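Local coordinates for metallo-beta-lactamase 1 (Acinetobacter baumannii, PDB 5MMD), which probably hydrolyses beta-lactam antibiotics to substituted beta-amino acids as a zinc-dependent class B enzyme, thereby giving its host resistance, at residues 8-22 with 49-63. Sequence-based numbering, arbitrary orientation.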
# COMPACT_ATOMS: atom_id res chain seq x y z
N LEU A 8 -8.65 -5.62 13.45
CA LEU A 8 -8.85 -4.88 12.22
C LEU A 8 -9.82 -3.72 12.42
O LEU A 8 -10.85 -3.89 13.03
CB LEU A 8 -9.40 -5.81 11.13
CG LEU A 8 -9.67 -5.22 9.74
CD1 LEU A 8 -8.36 -5.01 9.02
CD2 LEU A 8 -10.59 -6.14 8.93
N GLU A 9 -9.48 -2.57 11.87
CA GLU A 9 -10.39 -1.42 11.82
C GLU A 9 -10.73 -1.12 10.36
O GLU A 9 -9.86 -1.24 9.50
CB GLU A 9 -9.76 -0.19 12.47
CG GLU A 9 -9.48 -0.34 13.90
CD GLU A 9 -8.54 0.74 14.45
OE1 GLU A 9 -7.91 0.47 15.49
OE2 GLU A 9 -8.43 1.84 13.83
N VAL A 10 -11.99 -0.75 10.11
CA VAL A 10 -12.39 -0.30 8.79
C VAL A 10 -13.17 1.01 8.90
O VAL A 10 -14.15 1.11 9.65
CB VAL A 10 -13.25 -1.35 8.06
CG1 VAL A 10 -13.70 -0.81 6.69
CG2 VAL A 10 -12.49 -2.62 7.88
N GLU A 11 -12.71 2.00 8.15
CA GLU A 11 -13.20 3.37 8.22
C GLU A 11 -13.47 3.96 6.84
O GLU A 11 -12.60 3.89 5.97
CB GLU A 11 -12.16 4.20 8.96
CG GLU A 11 -12.22 5.69 8.80
CD GLU A 11 -11.08 6.37 9.58
OE1 GLU A 11 -11.18 7.60 9.80
OE2 GLU A 11 -10.10 5.66 9.96
N GLU A 12 -14.64 4.56 6.63
CA GLU A 12 -14.91 5.20 5.34
C GLU A 12 -14.17 6.53 5.20
O GLU A 12 -14.30 7.38 6.08
CB GLU A 12 -16.40 5.43 5.14
CG GLU A 12 -16.77 5.78 3.72
CD GLU A 12 -18.21 6.27 3.59
OE1 GLU A 12 -18.40 7.44 3.21
OE2 GLU A 12 -19.14 5.48 3.86
N ILE A 13 -13.44 6.75 4.11
CA ILE A 13 -12.75 8.04 3.91
C ILE A 13 -13.26 8.84 2.71
O ILE A 13 -12.97 10.03 2.60
CB ILE A 13 -11.20 7.87 3.79
CG1 ILE A 13 -10.77 7.14 2.50
CG2 ILE A 13 -10.63 7.17 5.03
CD1 ILE A 13 -9.26 6.95 2.40
N ASP A 14 -14.02 8.19 1.83
CA ASP A 14 -14.69 8.83 0.71
C ASP A 14 -15.75 7.83 0.23
O ASP A 14 -15.78 6.71 0.71
CB ASP A 14 -13.71 9.19 -0.40
CG ASP A 14 -14.25 10.20 -1.37
OD1 ASP A 14 -15.46 10.56 -1.31
OD2 ASP A 14 -13.46 10.63 -2.22
N ASN A 15 -16.65 8.25 -0.66
CA ASN A 15 -17.70 7.36 -1.14
C ASN A 15 -17.04 6.15 -1.80
O ASN A 15 -16.25 6.27 -2.74
CB ASN A 15 -18.64 8.08 -2.13
CG ASN A 15 -19.53 9.14 -1.47
OD1 ASN A 15 -19.84 9.07 -0.27
ND2 ASN A 15 -19.95 10.11 -2.24
N GLY A 16 -17.35 4.96 -1.29
CA GLY A 16 -16.77 3.73 -1.79
C GLY A 16 -15.27 3.58 -1.64
O GLY A 16 -14.65 2.81 -2.38
N VAL A 17 -14.70 4.25 -0.65
CA VAL A 17 -13.29 4.07 -0.37
C VAL A 17 -13.15 3.95 1.12
O VAL A 17 -13.54 4.86 1.85
CB VAL A 17 -12.44 5.21 -0.89
CG1 VAL A 17 -10.99 4.93 -0.60
CG2 VAL A 17 -12.68 5.42 -2.36
N PHE A 18 -12.60 2.82 1.54
CA PHE A 18 -12.46 2.48 2.96
C PHE A 18 -11.02 2.26 3.35
O PHE A 18 -10.31 1.53 2.67
CB PHE A 18 -13.25 1.21 3.26
CG PHE A 18 -14.71 1.34 2.93
CD1 PHE A 18 -15.16 0.98 1.66
CD2 PHE A 18 -15.60 1.86 3.86
CE1 PHE A 18 -16.52 1.10 1.33
CE2 PHE A 18 -16.98 1.98 3.54
CZ PHE A 18 -17.43 1.60 2.28
N LEU A 19 -10.58 2.90 4.44
CA LEU A 19 -9.25 2.65 4.99
C LEU A 19 -9.32 1.47 5.96
O LEU A 19 -10.15 1.47 6.88
CB LEU A 19 -8.74 3.89 5.70
CG LEU A 19 -7.45 3.81 6.52
CD1 LEU A 19 -6.27 3.96 5.65
CD2 LEU A 19 -7.45 4.90 7.55
N HIS A 20 -8.46 0.48 5.79
CA HIS A 20 -8.40 -0.61 6.75
C HIS A 20 -7.06 -0.51 7.52
O HIS A 20 -6.02 -0.13 6.96
CB HIS A 20 -8.63 -1.97 6.09
CG HIS A 20 -7.56 -2.40 5.12
ND1 HIS A 20 -6.41 -3.06 5.52
CD2 HIS A 20 -7.51 -2.35 3.77
CE1 HIS A 20 -5.66 -3.31 4.47
NE2 HIS A 20 -6.33 -2.94 3.38
N LYS A 21 -7.11 -0.81 8.80
CA LYS A 21 -5.97 -0.60 9.66
C LYS A 21 -5.81 -1.83 10.47
O LYS A 21 -6.78 -2.31 11.05
CB LYS A 21 -6.18 0.64 10.51
CG LYS A 21 -4.95 1.09 11.27
CD LYS A 21 -5.28 2.34 12.14
CE LYS A 21 -5.77 3.52 11.35
NZ LYS A 21 -4.73 4.13 10.43
N SER A 22 -4.61 -2.40 10.46
CA SER A 22 -4.36 -3.62 11.23
C SER A 22 -3.03 -3.49 11.94
O SER A 22 -2.23 -2.65 11.58
CB SER A 22 -4.36 -4.85 10.33
OG SER A 22 -3.39 -4.74 9.31
N ASP A 49 -3.44 -3.60 -0.58
CA ASP A 49 -2.58 -4.15 0.50
C ASP A 49 -3.38 -4.98 1.48
O ASP A 49 -4.47 -4.58 1.90
CB ASP A 49 -1.79 -3.04 1.19
CG ASP A 49 -0.62 -2.61 0.36
OD1 ASP A 49 -0.29 -3.38 -0.56
OD2 ASP A 49 -0.07 -1.52 0.57
N THR A 50 -2.88 -6.18 1.78
CA THR A 50 -3.56 -6.99 2.76
C THR A 50 -3.31 -6.42 4.16
O THR A 50 -2.40 -5.65 4.38
CB THR A 50 -3.10 -8.46 2.75
OG1 THR A 50 -1.81 -8.56 3.40
CG2 THR A 50 -3.01 -9.03 1.34
N PRO A 51 -4.17 -6.80 5.09
CA PRO A 51 -3.87 -6.55 6.51
C PRO A 51 -2.60 -7.33 6.93
O PRO A 51 -2.11 -8.17 6.19
CB PRO A 51 -5.13 -7.06 7.21
CG PRO A 51 -6.23 -6.76 6.24
CD PRO A 51 -5.58 -7.13 4.88
N TRP A 52 -2.10 -7.04 8.13
CA TRP A 52 -0.88 -7.60 8.65
C TRP A 52 -1.00 -9.01 9.19
O TRP A 52 -0.08 -9.49 9.83
CB TRP A 52 -0.35 -6.72 9.79
CG TRP A 52 1.12 -6.57 9.90
CD1 TRP A 52 2.09 -7.48 9.58
CD2 TRP A 52 1.80 -5.41 10.38
NE1 TRP A 52 3.34 -6.95 9.85
CE2 TRP A 52 3.19 -5.68 10.32
CE3 TRP A 52 1.37 -4.17 10.86
CZ2 TRP A 52 4.16 -4.75 10.74
CZ3 TRP A 52 2.31 -3.24 11.25
CH2 TRP A 52 3.71 -3.53 11.18
N SER A 53 -2.12 -9.69 8.96
CA SER A 53 -2.29 -11.06 9.46
C SER A 53 -3.35 -11.82 8.67
O SER A 53 -4.24 -11.21 8.04
CB SER A 53 -2.67 -11.07 10.95
OG SER A 53 -4.02 -10.66 11.18
N GLU A 54 -3.22 -13.14 8.68
CA GLU A 54 -4.21 -14.02 8.06
C GLU A 54 -5.58 -13.78 8.69
O GLU A 54 -6.60 -13.62 7.99
CB GLU A 54 -3.78 -15.47 8.23
CG GLU A 54 -4.73 -16.47 7.66
CD GLU A 54 -4.16 -17.87 7.70
OE1 GLU A 54 -3.03 -18.09 7.19
OE2 GLU A 54 -4.86 -18.75 8.24
N SER A 55 -5.60 -13.76 10.02
CA SER A 55 -6.84 -13.53 10.75
C SER A 55 -7.53 -12.25 10.27
O SER A 55 -8.72 -12.27 9.94
CB SER A 55 -6.59 -13.41 12.26
OG SER A 55 -7.81 -13.17 12.96
N ASP A 56 -6.79 -11.15 10.24
CA ASP A 56 -7.40 -9.88 9.89
C ASP A 56 -7.72 -9.79 8.38
O ASP A 56 -8.61 -9.06 8.00
CB ASP A 56 -6.51 -8.71 10.32
CG ASP A 56 -6.53 -8.50 11.82
OD1 ASP A 56 -7.59 -8.70 12.44
OD2 ASP A 56 -5.48 -8.21 12.39
N THR A 57 -7.02 -10.54 7.55
CA THR A 57 -7.34 -10.60 6.13
C THR A 57 -8.69 -11.29 6.00
O THR A 57 -9.58 -10.77 5.34
CB THR A 57 -6.26 -11.31 5.28
OG1 THR A 57 -5.05 -10.56 5.32
CG2 THR A 57 -6.72 -11.43 3.79
N GLU A 58 -8.88 -12.43 6.68
CA GLU A 58 -10.20 -13.06 6.69
C GLU A 58 -11.27 -12.10 7.22
O GLU A 58 -12.38 -12.06 6.66
CB GLU A 58 -10.25 -14.35 7.53
CG GLU A 58 -11.68 -14.94 7.56
CD GLU A 58 -12.54 -14.45 8.75
OE1 GLU A 58 -11.97 -13.94 9.74
OE2 GLU A 58 -13.81 -14.56 8.71
N LYS A 59 -10.96 -11.34 8.27
CA LYS A 59 -11.94 -10.41 8.82
C LYS A 59 -12.34 -9.35 7.81
O LYS A 59 -13.50 -8.90 7.80
CB LYS A 59 -11.42 -9.72 10.10
CG LYS A 59 -11.31 -10.63 11.28
CD LYS A 59 -10.75 -9.87 12.50
CE LYS A 59 -10.89 -10.68 13.78
NZ LYS A 59 -10.01 -11.87 13.81
N LEU A 60 -11.38 -8.93 6.98
CA LEU A 60 -11.61 -7.88 6.01
C LEU A 60 -12.50 -8.40 4.90
O LEU A 60 -13.47 -7.76 4.50
CB LEU A 60 -10.28 -7.36 5.46
CG LEU A 60 -10.39 -6.21 4.43
CD1 LEU A 60 -10.95 -4.92 5.00
CD2 LEU A 60 -8.99 -6.00 3.75
N VAL A 61 -12.21 -9.61 4.47
CA VAL A 61 -12.96 -10.25 3.40
C VAL A 61 -14.37 -10.51 3.87
O VAL A 61 -15.31 -10.31 3.10
CB VAL A 61 -12.27 -11.56 2.93
CG1 VAL A 61 -13.18 -12.35 2.03
CG2 VAL A 61 -11.01 -11.19 2.21
N ASP A 62 -14.51 -10.91 5.13
CA ASP A 62 -15.84 -11.12 5.70
C ASP A 62 -16.63 -9.79 5.79
O ASP A 62 -17.84 -9.75 5.52
CB ASP A 62 -15.73 -11.75 7.09
CG ASP A 62 -17.09 -12.07 7.69
OD1 ASP A 62 -17.95 -12.61 6.97
OD2 ASP A 62 -17.30 -11.78 8.89
N TRP A 63 -15.94 -8.72 6.17
CA TRP A 63 -16.56 -7.41 6.22
C TRP A 63 -17.10 -7.02 4.83
O TRP A 63 -18.25 -6.60 4.70
CB TRP A 63 -15.56 -6.36 6.73
CG TRP A 63 -16.14 -4.99 6.79
CD1 TRP A 63 -16.86 -4.43 7.82
CD2 TRP A 63 -16.08 -3.98 5.77
NE1 TRP A 63 -17.25 -3.15 7.51
CE2 TRP A 63 -16.79 -2.85 6.26
CE3 TRP A 63 -15.50 -3.92 4.50
CZ2 TRP A 63 -16.92 -1.70 5.52
CZ3 TRP A 63 -15.65 -2.77 3.77
CH2 TRP A 63 -16.34 -1.67 4.28
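Trp63 lies with one face of its indole under Val10, whose CG1 sits 3.6 Å from the centroid of the six-membered ring, a CH-pi contact displaced toward the rim. The far end of the same ring runs into Phe18: CH2 stands over the centre of the phenyl face, with the planes at 70°, a T-shaped pair in which tryptophan supplies the edge. Trp63 reaches this far because its CG is anti to the backbone N (chi1 180°), sending the indole out toward the hairpin. One turn earlier Leu60 divides its two methyls, CD2 over the centre of the His20 imidazole and CD1 against Val10 CG2. Pro51 CG packs obliquely by His20 ND1, and His20 NE2 gives a weak, bent bond to Asp49 O (2.9 Å) that lies near the ring plane. Leu8 places CD2 on the helix backbone, 3.5 Å from Leu60 N, and CD1 on Pro51 CG, while its own N makes a long, weak bond to Asp56 OD1.

Ser22 holds the segment leading into the helix by one bond. With OG between the backbone N and carbonyl carbon, it accepts a nearly straight bond from Trp52 N at 2.9 Å. Ser53 then serves as N-cap, its OG accepting from Asp56 N. Trp52 lies beside the metal site, its side chain touching Asp82, a ligand of the second zinc.

Helix 54-66 thus packs on one face of the seven-stranded sheet of this metallo-beta-lactamase fold; residues 54-63 of the helix run roughly antiparallel to residues 17-22 of the strand, 155° between their axes. Leu60 also reaches Val38 of strand 32-41, and the helix's other flank, through Thr57 and Val61, rests on Trp89 of helix 87-92.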